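Local coordinates for protein Cyclo(L-leucyl-L-phenylalanyl) synthase (Streptomyces noursei, PDB 3OQV) that joins activated leucine and phenylalanine, delivered as aminoacyl-tRNAs, into the cyclodipeptide cyclo(L-leucyl-L-phenylalanyl) without using ATP, a step in albonoursin biosynthesis, at residues A[63-68]-A[117-122]; A[69-74]-A[176-181]; A[200-205]-A[227-232]; A[187-192]-A[223-228]. All blocks are in the same frame, centred on the assembly; numbering follows the deposited sequence.

How the contacts relate
Contacts 1 and 3 are both pairs of parallel strands in one five-stranded sheet, joining its outermost strands 114-118 and 225-229 to their inner neighbours. Contact 1 is buried and ends in a helix start held by a carboxylate; contact 3, about 18 Å away between centres, is partly exposed and adds a tyrosine ring and waters to its backbone ladder. Contacts 2 and 4 both use helix 169-193 and lack such ladders: partly buried contact 2 carries a histidine-carboxylate-amide chain, surface contact 4 a glutamine bond to the helix backbone. Contact 2 touches contact 1 through T69 and L119, whereas contact 4 shares Y227 and V228 with contact 3.

Contact 1. Residues A[63-68]-A[117-122]; sequences DVVYVD and RSLSEL
V65 of strand 59-67 pairs in parallel with R117 of strand 114-118, and Y66 with S118: R117 N donates to V64 O (2.9 Å), Y66 N to R117 O, and the ladder continues as L119 N donates to Y66 O. Apolar contacts fill the V65 face, where CG1 meets L119 CB and CG2 meets L122 CD2 (4.0 Å), V65 and L122 crossing at about a right angle. On the Y66 face, S118 CB lies over the ring, 3.9 Å from its centroid. V67 lines the dithiane diol pocket. R117 NH2 reaches D63 OD1 (3.0 Å) from above the carboxylate plane, a water bridges OD1 to R117 NE, and R115 pairs with D63. D68 CG sits between its backbone N and carbonyl carbon (chi1 59°), turning the carboxylate to the helix start, where syn lone pairs of OD1 and OD2 take S120 N (3.0 Å) and S120 OG (2.7 Å). An asparagine here, neutral and with an NH2 for one oxygen, would probably leave S120 N or OG without its acceptor. S118 OG caps E121 N, so N-cap and carboxylate together hold the first turn of helix 119-122, the negative charge probably suiting the helix dipole.

Contact 2. Residues A[69-74]-A[176-181]; sequences THIDEM and LNYVLA. With PO4 (phosphate ion), chain D; PO4 (phosphate ion), chain C.
H70 lies against helix 169-193 with one ring face under N177 CB, 4.0 Å from the ring centroid. This is the close-packed part of the contact. A181 CB meets the ring edge at CD2 (3.7 Å), and H70 CB rests near Y178 CA. CG of H70 stands anti to its carbonyl carbon (chi1 -65°), which sets the imidazole beneath N177 with both nitrogens used. ND1 donates almost straight to E73 OE2 (2.8 Å), in the ring plane, and NE2 donates to a phosphate oxygen, O1 (2.6 Å). That phosphate, probably from the crystallisation liquor, is also bonded by Q123. At the margin of the contact E73 reaches across to the helix: its OE1 receives N177 ND2 (2.6 Å) in the amide plane, with carboxylate and amide 72° apart.

The Y178 side is more loosely packed and water-mediated. The Y178 ring has T69 O 3.3 Å from CD1 and I71 CG1 4.3 Å from CE1, and a water joins T69 O and OG1 to Y178 O in place of direct bonds. With CG trans to the amide nitrogen, the Y178 ring runs past T69, and OH lies 2.9 Å from O2 of a second phosphate. Y178 may take part in aminoacyl-tRNA binding, as inferred from relatives, and its side chain comes near S37, the inferred nucleophile. The two phosphates are consistent with anion-binding spots, one at H70 and one near the active site, and the E73 carboxylate would probably make H70 more readily protonated and a better partner for the first.

Contact 3. Residues A[200-205]-A[227-232]; sequences LCYHID and YVVVRP
Y202 of strand 198-202 folds its side chain over the neighbouring strand 225-229. From CB the chain turns between the backbone N and the carbonyl carbon (chi1 69°), which brings the ring across the other backbone. CD2 then lies 3.5 Å from V228 O, and CE2 lies beside V229 N, with Y227 CB at 3.8 Å. V229 CA sits over one ring face, 3.8 Å from the centroid, while the carbonyl carbon of Y227 is at the ring edge. Y202 CZ touches V229 CB (3.5 Å). At the tip, OH meets a water that also receives V229 N and donates to Y227 O. A serine in place of Y202 would probably uncover the V229 backbone and leave this water without its phenol partner.

Beneath the ring the backbones pair in parallel: V228 N donates to L200 O (2.8 Å), Y202 N to V228 O, and V230 N to Y202 O (2.8 Å). L200 CB packs on CD1 of Y227, a residue whose OH bonds F186 O, and on the other face C201 CB meets V230 CG2, where both residues touch W54 of helix 45-58. A second water links I204 N to V230 O farther along the chains. L200 is essential for the specificity of the synthase, and Y202 probably binds substrate, so this edge of the parallel sheet probably carries part of the substrate pocket in a Rossmann-type fold related to class I aminoacyl-tRNA synthetases.

Contact 4. Residues A[187-192]-A[223-228]; sequences ADSPGV and EGQAYV
Q225 sends its amide from the edge strand 225-229 toward the helix, where OE1 accepts S189 N (2.8 Å) with the donor nearly in line with the C=O bond. CG leaves anti to the backbone N (chi1 -180°), and the bend at the next bond (chi2 69°) turns the amide so that its two ends look in different directions. OE1 faces helix 169-193 while NE2 turns back along its own strand and donates to A226 O (3.1 Å), a partner lying in the amide plane. Both ends being engaged, rotation of the amide is restrained.

S189 CB comes to 3.2 Å from Q225 OE1, whereas its OG looks elsewhere and bonds L185 O. P190 stands at about a right angle to Q225: its CD meets OE1 at 3.5 Å, and CG lies 3.5 Å from E223 O, beside the loop leading into the strand. G224 sits close by; a CB there would come against P190 CG and also against the preceding carbonyl oxygen. D188 points away from the strand; its OD1 accepts from G191 N (3.0 Å) as an Asx motif, and OD2 pairs with R134.

The helix is kinked here: P190 has no N-H, and G191 N turns to D188. D188 OD1 supplies a side-chain acceptor for G191 N, while Q225 contributes one from the sheet for S189 N, so a neutral amide, with P190 packing beside it, ties the kinked part of the helix to the strand.

Contact 1. Residues A[63-68]-A[117-122]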
loop_
_atom_site.group_PDB
_atom_site.type_symbol
_atom_site.label_atom_id
_atom_site.label_comp_id
_atom_site.label_asym_id
_atom_site.label_seq_id
_atom_site.Cartn_x
_atom_site.Cartn_y
_atom_site.Cartn_z
ATOM N N ASP A 63 5.541 -0.493 10.493
ATOM C CA ASP A 63 4.091 -0.526 10.334
ATOM C C ASP A 63 3.704 -1.435 9.188
ATOM O O ASP A 63 4.359 -1.447 8.152
ATOM C CB ASP A 63 3.530 0.878 10.114
ATOM C CG ASP A 63 3.362 1.639 11.421
ATOM O OD1 ASP A 63 2.256 1.602 11.998
ATOM O OD2 ASP A 63 4.355 2.231 11.891
ATOM N N VAL A 64 2.685 -2.253 9.416
ATOM C CA VAL A 64 2.097 -3.060 8.355
ATOM C C VAL A 64 0.686 -2.548 8.118
ATOM O O VAL A 64 -0.123 -2.448 9.056
ATOM C CB VAL A 64 2.024 -4.550 8.727
ATOM C CG1 VAL A 64 1.520 -5.354 7.546
ATOM C CG2 VAL A 64 3.373 -5.059 9.173
ATOM N N VAL A 65 0.433 -2.093 6.901
ATOM C CA VAL A 65 -0.854 -1.513 6.578
ATOM C C VAL A 65 -1.447 -2.324 5.448
ATOM O O VAL A 65 -0.848 -2.463 4.382
ATOM C CB VAL A 65 -0.736 -0.033 6.186
ATOM C CG1 VAL A 65 -2.104 0.559 5.857
ATOM C CG2 VAL A 65 -0.060 0.756 7.325
ATOM N N TYR A 66 -2.613 -2.906 5.698
ATOM C CA TYR A 66 -3.321 -3.580 4.633
ATOM C C TYR A 66 -4.455 -2.716 4.077
ATOM O O TYR A 66 -5.117 -1.980 4.811
ATOM C CB TYR A 66 -3.802 -4.960 5.084
ATOM C CG TYR A 66 -4.850 -4.948 6.166
ATOM C CD1 TYR A 66 -6.203 -5.033 5.839
ATOM C CD2 TYR A 66 -4.494 -4.978 7.510
ATOM C CE1 TYR A 66 -7.179 -5.075 6.812
ATOM C CE2 TYR A 66 -5.481 -5.046 8.511
ATOM C CZ TYR A 66 -6.818 -5.094 8.141
ATOM O OH TYR A 66 -7.818 -5.148 9.088
ATOM N N VAL A 67 -4.552 -2.676 2.757
ATOM C CA VAL A 67 -5.396 -1.683 2.099
ATOM C C VAL A 67 -6.797 -2.253 1.897
ATOM O O VAL A 67 -7.016 -3.111 1.043
ATOM C CB VAL A 67 -4.812 -1.274 0.749
ATOM C CG1 VAL A 67 -5.644 -0.140 0.145
ATOM C CG2 VAL A 67 -3.366 -0.839 0.928
ATOM N N ASP A 68 -7.733 -1.781 2.707
ATOM C CA ASP A 68 -9.076 -2.339 2.753
ATOM C C ASP A 68 -10.082 -1.367 2.141
ATOM O O ASP A 68 -11.270 -1.656 2.092
ATOM C CB ASP A 68 -9.469 -2.709 4.192
ATOM C CG ASP A 68 -9.435 -1.518 5.147
ATOM O OD1 ASP A 68 -8.611 -0.596 4.959
ATOM O OD2 ASP A 68 -10.214 -1.530 6.124
ATOM N N ARG A 117 -2.235 -2.340 10.986
ATOM C CA ARG A 117 -3.523 -1.660 10.927
ATOM C C ARG A 117 -4.071 -1.722 9.510
ATOM O O ARG A 117 -3.302 -1.820 8.549
ATOM C CB ARG A 117 -3.379 -0.202 11.374
ATOM C CG ARG A 117 -2.985 -0.040 12.846
ATOM C CD ARG A 117 -2.857 1.427 13.216
ATOM N NE ARG A 117 -1.588 1.956 12.747
ATOM C CZ ARG A 117 -1.111 3.152 13.059
ATOM N NH1 ARG A 117 -1.851 3.997 13.761
ATOM N NH2 ARG A 117 0.061 3.543 12.567
ATOM N N SER A 118 -5.395 -1.651 9.370
ATOM C CA SER A 118 -6.013 -1.393 8.070
ATOM C C SER A 118 -5.788 0.058 7.652
ATOM O O SER A 118 -5.619 0.926 8.504
ATOM C CB SER A 118 -7.514 -1.655 8.143
ATOM O OG SER A 118 -8.124 -0.757 9.059
ATOM N N LEU A 119 -5.837 0.334 6.351
ATOM C CA LEU A 119 -5.793 1.728 5.885
ATOM C C LEU A 119 -6.985 2.520 6.431
ATOM O O LEU A 119 -6.837 3.660 6.870
ATOM C CB LEU A 119 -5.738 1.811 4.357
ATOM C CG LEU A 119 -5.564 3.208 3.726
ATOM C CD1 LEU A 119 -4.390 3.986 4.350
ATOM C CD2 LEU A 119 -5.351 3.088 2.225
ATOM N N SER A 120 -8.151 1.888 6.488
ATOM C CA SER A 120 -9.329 2.585 6.978
ATOM C C SER A 120 -9.183 3.044 8.429
ATOM O O SER A 120 -9.567 4.159 8.753
ATOM C CB SER A 120 -10.613 1.757 6.761
ATOM O OG SER A 120 -10.656 0.662 7.645
ATOM N N GLU A 121 -8.509 2.256 9.268
ATOM C CA GLU A 121 -8.244 2.676 10.637
ATOM C C GLU A 121 -7.243 3.834 10.660
ATOM O O GLU A 121 -7.382 4.782 11.424
ATOM C CB GLU A 121 -7.667 1.513 11.446
ATOM C CG GLU A 121 -7.527 1.808 12.924
ATOM C CD GLU A 121 -6.853 0.673 13.670
ATOM O OE1 GLU A 121 -6.868 -0.464 13.143
ATOM O OE2 GLU A 121 -6.279 0.930 14.757
ATOM N N LEU A 122 -6.208 3.713 9.845
ATOM C CA LEU A 122 -5.149 4.702 9.778
ATOM C C LEU A 122 -5.726 6.049 9.322
ATOM O O LEU A 122 -5.292 7.130 9.773
ATOM C CB LEU A 122 -4.105 4.204 8.784
ATOM C CG LEU A 122 -2.838 5.030 8.639
ATOM C CD1 LEU A 122 -2.156 5.206 9.980
ATOM C CD2 LEU A 122 -1.901 4.323 7.664
HETATM O O HOH W 1 0.249 0.343 10.934
#

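Contact 2. Residues A[69-74]-A[176-181]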
loop_
_atom_site.group_PDB
_atom_site.type_symbol
_atom_site.label_atom_id
_atom_site.label_comp_id
_atom_site.label_asym_id
_atom_site.label_seq_id
_atom_site.Cartn_x
_atom_site.Cartn_y
_atom_site.Cartn_z
ATOM N N THR A 69 -9.587 -0.261 1.590
ATOM C CA THR A 69 -10.445 0.871 1.236
ATOM C C THR A 69 -10.657 0.958 -0.271
ATOM O O THR A 69 -9.718 0.741 -1.049
ATOM C CB THR A 69 -9.835 2.201 1.723
ATOM O OG1 THR A 69 -8.435 2.220 1.422
ATOM C CG2 THR A 69 -10.017 2.341 3.226
ATOM N N HIS A 70 -11.881 1.301 -0.675
ATOM C CA HIS A 70 -12.184 1.673 -2.064
ATOM C C HIS A 70 -12.198 0.493 -3.032
ATOM O O HIS A 70 -12.362 0.679 -4.235
ATOM C CB HIS A 70 -11.222 2.760 -2.565
ATOM C CG HIS A 70 -11.355 4.066 -1.835
ATOM N ND1 HIS A 70 -12.540 4.767 -1.781
ATOM C CD2 HIS A 70 -10.472 4.759 -1.072
ATOM C CE1 HIS A 70 -12.374 5.855 -1.046
ATOM N NE2 HIS A 70 -11.127 5.874 -0.607
ATOM N N ILE A 71 -12.000 -0.718 -2.516
ATOM C CA ILE A 71 -11.961 -1.907 -3.366
ATOM C C ILE A 71 -13.312 -2.152 -4.016
ATOM O O ILE A 71 -13.387 -2.543 -5.179
ATOM C CB ILE A 71 -11.546 -3.171 -2.586
ATOM C CG1 ILE A 71 -10.163 -2.988 -1.945
ATOM C CG2 ILE A 71 -11.542 -4.388 -3.511
ATOM C CD1 ILE A 71 -9.886 -3.977 -0.806
ATOM N N ASP A 72 -14.383 -1.909 -3.264
ATOM C CA ASP A 72 -15.730 -2.192 -3.755
ATOM C C ASP A 72 -16.071 -1.383 -5.007
ATOM O O ASP A 72 -16.700 -1.897 -5.935
ATOM C CB ASP A 72 -16.776 -1.988 -2.648
ATOM C CG ASP A 72 -16.764 -0.579 -2.069
ATOM O OD1 ASP A 72 -15.693 0.074 -2.040
ATOM O OD2 ASP A 72 -17.842 -0.124 -1.633
ATOM N N GLU A 73 -15.590 -0.144 -5.066
ATOM C CA GLU A 73 -15.818 0.719 -6.224
ATOM C C GLU A 73 -15.260 0.127 -7.512
ATOM O O GLU A 73 -15.792 0.361 -8.595
ATOM C CB GLU A 73 -15.205 2.101 -5.997
ATOM C CG GLU A 73 -15.867 2.883 -4.893
ATOM C CD GLU A 73 -14.973 3.985 -4.354
ATOM O OE1 GLU A 73 -14.366 4.717 -5.169
ATOM O OE2 GLU A 73 -14.863 4.104 -3.114
ATOM N N MET A 74 -14.175 -0.630 -7.396
ATOM C CA MET A 74 -13.543 -1.222 -8.562
ATOM C C MET A 74 -14.363 -2.411 -9.037
ATOM O O MET A 74 -14.525 -2.626 -10.236
ATOM C CB MET A 74 -12.116 -1.668 -8.236
ATOM C CG MET A 74 -11.278 -2.058 -9.457
ATOM S SD MET A 74 -11.072 -0.716 -10.659
ATOM C CE MET A 74 -9.825 0.290 -9.833
ATOM N N LEU A 176 -8.539 6.201 -8.832
ATOM C CA LEU A 176 -8.080 7.459 -8.288
ATOM C C LEU A 176 -8.380 7.566 -6.793
ATOM O O LEU A 176 -7.500 7.912 -6.000
ATOM C CB LEU A 176 -8.708 8.629 -9.049
ATOM C CG LEU A 176 -8.218 10.022 -8.644
ATOM C CD1 LEU A 176 -6.698 10.122 -8.705
ATOM C CD2 LEU A 176 -8.866 11.086 -9.543
ATOM N N ASN A 177 -9.618 7.264 -6.411
ATOM C CA ASN A 177 -10.002 7.234 -5.003
ATOM C C ASN A 177 -9.060 6.342 -4.204
ATOM O O ASN A 177 -8.650 6.679 -3.090
ATOM C CB ASN A 177 -11.432 6.711 -4.855
ATOM C CG ASN A 177 -12.463 7.699 -5.346
ATOM O OD1 ASN A 177 -12.178 8.880 -5.488
ATOM N ND2 ASN A 177 -13.683 7.231 -5.545
ATOM N N TYR A 178 -8.791 5.168 -4.764
ATOM C CA TYR A 178 -7.936 4.162 -4.154
ATOM C C TYR A 178 -6.516 4.711 -3.973
ATOM O O TYR A 178 -5.910 4.575 -2.910
ATOM C CB TYR A 178 -7.922 2.922 -5.063
ATOM C CG TYR A 178 -7.154 1.743 -4.520
ATOM C CD1 TYR A 178 -7.775 0.790 -3.715
ATOM C CD2 TYR A 178 -5.824 1.551 -4.854
ATOM C CE1 TYR A 178 -7.066 -0.288 -3.207
ATOM C CE2 TYR A 178 -5.107 0.472 -4.353
ATOM C CZ TYR A 178 -5.733 -0.440 -3.532
ATOM O OH TYR A 178 -5.022 -1.520 -3.048
ATOM N N VAL A 179 -5.994 5.340 -5.016
ATOM C CA VAL A 179 -4.597 5.757 -5.016
ATOM C C VAL A 179 -4.404 6.993 -4.127
ATOM O O VAL A 179 -3.442 7.059 -3.363
ATOM C CB VAL A 179 -4.096 6.047 -6.439
ATOM C CG1 VAL A 179 -2.849 6.961 -6.407
ATOM C CG2 VAL A 179 -3.791 4.728 -7.178
ATOM N N LEU A 180 -5.342 7.938 -4.186
ATOM C CA LEU A 180 -5.295 9.106 -3.306
ATOM C C LEU A 180 -5.382 8.767 -1.817
ATOM O O LEU A 180 -4.849 9.504 -0.999
ATOM C CB LEU A 180 -6.372 10.139 -3.673
ATOM C CG LEU A 180 -6.180 10.785 -5.046
ATOM C CD1 LEU A 180 -7.218 11.871 -5.293
ATOM C CD2 LEU A 180 -4.763 11.333 -5.209
ATOM N N ALA A 181 -6.126 7.715 -1.465
ATOM C CA ALA A 181 -6.126 7.203 -0.094
ATOM C C ALA A 181 -4.743 6.695 0.348
ATOM O O ALA A 181 -4.396 6.780 1.524
ATOM C CB ALA A 181 -7.199 6.100 0.084
HETATM P P PO4 D . -11.543 8.518 1.629
HETATM O O1 PO4 D . -10.426 7.544 1.311
HETATM O O2 PO4 D . -11.743 9.413 0.427
HETATM O O3 PO4 D . -12.817 7.772 1.949
HETATM O O4 PO4 D . -11.163 9.345 2.833
HETATM P P PO4 C . -1.590 -1.002 -4.529
HETATM O O1 PO4 C . -2.495 -1.797 -5.442
HETATM O O2 PO4 C . -2.217 -0.955 -3.150
HETATM O O3 PO4 C . -0.226 -1.632 -4.478
HETATM O O4 PO4 C . -1.474 0.406 -5.080
HETATM O O HOH W 2 -7.424 2.645 -1.028
#

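Contact 3. Residues A[200-205]-A[227-232]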
loop_
_atom_site.group_PDB
_atom_site.type_symbol
_atom_site.label_atom_id
_atom_site.label_comp_id
_atom_site.label_asym_id
_atom_site.label_seq_id
_atom_site.Cartn_x
_atom_site.Cartn_y
_atom_site.Cartn_z
ATOM N N LEU A 200 9.619 2.700 2.634
ATOM C CA LEU A 200 8.548 1.952 2.013
ATOM C C LEU A 200 9.103 0.727 1.267
ATOM O O LEU A 200 9.859 0.866 0.287
ATOM C CB LEU A 200 7.785 2.885 1.051
ATOM C CG LEU A 200 6.480 2.366 0.456
ATOM C CD1 LEU A 200 5.652 3.536 -0.052
ATOM C CD2 LEU A 200 6.764 1.385 -0.680
ATOM N N CYS A 201 8.752 -0.475 1.736
ATOM C CA CYS A 201 9.209 -1.698 1.079
ATOM C C CYS A 201 8.249 -2.074 -0.034
ATOM O O CYS A 201 7.042 -2.159 0.189
ATOM C CB CYS A 201 9.297 -2.848 2.082
ATOM S SG CYS A 201 10.250 -2.446 3.553
ATOM N N TYR A 202 8.767 -2.217 -1.250
ATOM C CA TYR A 202 7.908 -2.538 -2.384
ATOM C C TYR A 202 8.490 -3.695 -3.205
ATOM O O TYR A 202 9.703 -3.886 -3.254
ATOM C CB TYR A 202 7.677 -1.307 -3.259
ATOM C CG TYR A 202 8.917 -0.844 -4.010
ATOM C CD1 TYR A 202 9.152 -1.255 -5.318
ATOM C CD2 TYR A 202 9.828 0.032 -3.417
ATOM C CE1 TYR A 202 10.283 -0.840 -6.019
ATOM C CE2 TYR A 202 10.980 0.461 -4.109
ATOM C CZ TYR A 202 11.182 0.026 -5.414
ATOM O OH TYR A 202 12.303 0.395 -6.107
ATOM N N HIS A 203 7.614 -4.438 -3.869
ATOM C CA HIS A 203 8.032 -5.461 -4.837
ATOM C C HIS A 203 8.003 -4.896 -6.256
ATOM O O HIS A 203 7.281 -3.935 -6.523
ATOM C CB HIS A 203 7.108 -6.679 -4.718
ATOM C CG HIS A 203 7.104 -7.298 -3.352
ATOM N ND1 HIS A 203 6.204 -6.940 -2.371
ATOM C CD2 HIS A 203 7.903 -8.243 -2.798
ATOM C CE1 HIS A 203 6.439 -7.645 -1.278
ATOM N NE2 HIS A 203 7.459 -8.450 -1.514
ATOM N N ILE A 204 8.828 -5.444 -7.145
ATOM C CA ILE A 204 8.838 -5.008 -8.546
ATOM C C ILE A 204 7.487 -5.252 -9.199
ATOM O O ILE A 204 6.757 -6.162 -8.813
ATOM C CB ILE A 204 9.948 -5.710 -9.392
ATOM C CG1 ILE A 204 9.605 -7.184 -9.635
ATOM C CG2 ILE A 204 11.326 -5.557 -8.734
ATOM C CD1 ILE A 204 10.630 -7.938 -10.478
ATOM N N ASP A 205 7.160 -4.442 -10.196
ATOM C CA ASP A 205 6.002 -4.705 -11.042
ATOM C C ASP A 205 4.700 -4.363 -10.324
ATOM O O ASP A 205 3.619 -4.732 -10.783
ATOM C CB ASP A 205 5.975 -6.175 -11.490
ATOM C CG ASP A 205 7.085 -6.510 -12.481
ATOM O OD1 ASP A 205 7.708 -5.569 -13.018
ATOM O OD2 ASP A 205 7.346 -7.716 -12.709
ATOM N N TYR A 227 12.336 4.448 -0.523
ATOM C CA TYR A 227 11.601 3.376 -1.192
ATOM C C TYR A 227 12.590 2.262 -1.519
ATOM O O TYR A 227 13.471 2.443 -2.365
ATOM C CB TYR A 227 10.995 3.884 -2.501
ATOM C CG TYR A 227 10.187 5.150 -2.387
ATOM C CD1 TYR A 227 8.842 5.105 -2.022
ATOM C CD2 TYR A 227 10.763 6.390 -2.636
ATOM C CE1 TYR A 227 8.091 6.261 -1.937
ATOM C CE2 TYR A 227 10.018 7.558 -2.552
ATOM C CZ TYR A 227 8.683 7.483 -2.196
ATOM O OH TYR A 227 7.930 8.627 -2.113
ATOM N N VAL A 228 12.460 1.123 -0.843
ATOM C CA VAL A 228 13.465 0.071 -0.929
ATOM C C VAL A 228 12.845 -1.157 -1.571
ATOM O O VAL A 228 11.803 -1.645 -1.106
ATOM C CB VAL A 228 14.040 -0.271 0.450
ATOM C CG1 VAL A 228 14.877 -1.533 0.400
ATOM C CG2 VAL A 228 14.915 0.901 0.952
ATOM N N VAL A 229 13.381 -1.553 -2.724
ATOM C CA VAL A 229 12.835 -2.708 -3.440
ATOM C C VAL A 229 13.196 -3.996 -2.710
ATOM O O VAL A 229 14.313 -4.157 -2.235
ATOM C CB VAL A 229 13.289 -2.770 -4.921
ATOM C CG1 VAL A 229 14.814 -2.926 -5.034
ATOM C CG2 VAL A 229 12.562 -3.909 -5.647
ATOM N N VAL A 230 12.212 -4.863 -2.517
ATOM C CA VAL A 230 12.475 -6.113 -1.827
ATOM C C VAL A 230 12.301 -7.262 -2.816
ATOM O O VAL A 230 11.246 -7.400 -3.425
ATOM C CB VAL A 230 11.535 -6.273 -0.612
ATOM C CG1 VAL A 230 11.583 -7.687 -0.097
ATOM C CG2 VAL A 230 11.933 -5.283 0.490
ATOM N N ARG A 231 13.366 -8.024 -3.042
ATOM C CA ARG A 231 13.306 -9.125 -3.998
ATOM C C ARG A 231 13.422 -10.458 -3.263
ATOM O O ARG A 231 14.330 -10.645 -2.450
ATOM C CB ARG A 231 14.412 -8.979 -5.054
ATOM C CG ARG A 231 14.386 -7.647 -5.820
ATOM C CD ARG A 231 15.387 -7.658 -6.981
ATOM N NE ARG A 231 15.491 -6.370 -7.666
ATOM C CZ ARG A 231 16.454 -5.478 -7.430
ATOM N NH1 ARG A 231 17.351 -5.714 -6.487
ATOM N NH2 ARG A 231 16.514 -4.347 -8.124
ATOM N N PRO A 232 12.440 -11.352 -3.465
ATOM C CA PRO A 232 12.316 -12.516 -2.593
ATOM C C PRO A 232 13.584 -13.354 -2.532
ATOM O O PRO A 232 13.920 -13.902 -1.478
ATOM C CB PRO A 232 11.178 -13.304 -3.242
ATOM C CG PRO A 232 10.275 -12.231 -3.777
ATOM C CD PRO A 232 11.203 -11.112 -4.236
HETATM O O HOH W 3 14.638 0.986 -4.217
HETATM O O HOH W 4 10.405 -7.664 -6.137
#

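Contact 4. Residues A[187-192]-A[223-228]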
loop_
_atom_site.group_PDB
_atom_site.type_symbol
_atom_site.label_atom_id
_atom_site.label_comp_id
_atom_site.label_asym_id
_atom_site.label_seq_id
_atom_site.Cartn_x
_atom_site.Cartn_y
_atom_site.Cartn_z
ATOM N N ALA A 187 3.904 9.357 -0.055
ATOM C CA ALA A 187 4.499 10.682 -0.139
ATOM C C ALA A 187 5.152 11.109 1.169
ATOM O O ALA A 187 6.120 11.873 1.167
ATOM C CB ALA A 187 3.461 11.709 -0.588
ATOM N N ASP A 188 4.609 10.654 2.294
ATOM C CA ASP A 188 4.967 11.268 3.565
ATOM C C ASP A 188 4.733 10.320 4.733
ATOM O O ASP A 188 4.103 10.695 5.710
ATOM C CB ASP A 188 4.197 12.583 3.773
ATOM C CG ASP A 188 4.844 13.487 4.836
ATOM O OD1 ASP A 188 5.807 13.051 5.508
ATOM O OD2 ASP A 188 4.352 14.610 5.041
ATOM N N SER A 189 5.329 9.132 4.670
ATOM C CA SER A 189 5.345 8.223 5.818
ATOM C C SER A 189 5.960 8.804 7.095
ATOM O O SER A 189 5.496 8.493 8.195
ATOM C CB SER A 189 6.033 6.901 5.459
ATOM O OG SER A 189 5.087 5.980 4.920
ATOM N N PRO A 190 7.003 9.650 6.962
ATOM C CA PRO A 190 7.491 10.257 8.195
ATOM C C PRO A 190 6.379 10.967 8.947
ATOM O O PRO A 190 6.263 10.806 10.163
ATOM C CB PRO A 190 8.556 11.260 7.719
ATOM C CG PRO A 190 9.050 10.685 6.415
ATOM C CD PRO A 190 7.844 9.984 5.797
ATOM N N GLY A 191 5.553 11.724 8.231
ATOM C CA GLY A 191 4.482 12.476 8.870
ATOM C C GLY A 191 3.309 11.606 9.292
ATOM O O GLY A 191 2.692 11.841 10.330
ATOM N N VAL A 192 2.988 10.607 8.481
ATOM C CA VAL A 192 1.905 9.676 8.811
ATOM C C VAL A 192 2.188 8.858 10.084
ATOM O O VAL A 192 1.273 8.598 10.890
ATOM C CB VAL A 192 1.602 8.733 7.622
ATOM C CG1 VAL A 192 0.620 7.638 8.034
ATOM C CG2 VAL A 192 1.000 9.536 6.445
ATOM N N GLU A 223 11.202 14.818 3.095
ATOM C CA GLU A 223 12.464 14.419 3.699
ATOM C C GLU A 223 12.300 13.196 4.593
ATOM O O GLU A 223 11.412 13.143 5.448
ATOM C CB GLU A 223 13.074 15.575 4.504
ATOM C CG GLU A 223 14.186 15.164 5.470
ATOM C CD GLU A 223 14.720 16.335 6.298
ATOM O OE1 GLU A 223 14.072 17.406 6.318
ATOM O OE2 GLU A 223 15.781 16.185 6.943
ATOM N N GLY A 224 13.191 12.231 4.418
ATOM C CA GLY A 224 13.177 11.026 5.232
ATOM C C GLY A 224 12.440 9.893 4.534
ATOM O O GLY A 224 12.544 8.741 4.939
ATOM N N GLN A 225 11.683 10.218 3.491
ATOM C CA GLN A 225 10.930 9.176 2.784
ATOM C C GLN A 225 11.873 8.406 1.871
ATOM O O GLN A 225 12.553 9.006 1.059
ATOM C CB GLN A 225 9.787 9.776 1.962
ATOM C CG GLN A 225 8.959 8.719 1.209
ATOM C CD GLN A 225 8.142 7.844 2.145
ATOM O OE1 GLN A 225 7.237 8.327 2.825
ATOM N NE2 GLN A 225 8.475 6.559 2.205
ATOM N N ALA A 226 11.898 7.079 1.988
ATOM C CA ALA A 226 12.687 6.251 1.067
ATOM C C ALA A 226 11.860 5.071 0.552
ATOM O O ALA A 226 10.795 4.763 1.093
ATOM C CB ALA A 226 13.929 5.754 1.751
ATOM N N TYR A 227 12.336 4.448 -0.523
ATOM C CA TYR A 227 11.601 3.376 -1.192
ATOM C C TYR A 227 12.590 2.262 -1.519
ATOM O O TYR A 227 13.471 2.443 -2.365
ATOM C CB TYR A 227 10.995 3.884 -2.501
ATOM C CG TYR A 227 10.187 5.150 -2.387
ATOM C CD1 TYR A 227 8.842 5.105 -2.022
ATOM C CD2 TYR A 227 10.763 6.390 -2.636
ATOM C CE1 TYR A 227 8.091 6.261 -1.937
ATOM C CE2 TYR A 227 10.018 7.558 -2.552
ATOM C CZ TYR A 227 8.683 7.483 -2.196
ATOM O OH TYR A 227 7.930 8.627 -2.113
ATOM N N VAL A 228 12.460 1.123 -0.843
ATOM C CA VAL A 228 13.465 0.071 -0.929
ATOM C C VAL A 228 12.845 -1.157 -1.571
ATOM O O VAL A 228 11.803 -1.645 -1.106
ATOM C CB VAL A 228 14.040 -0.271 0.450
ATOM C CG1 VAL A 228 14.877 -1.533 0.400
ATOM C CG2 VAL A 228 14.915 0.901 0.952
#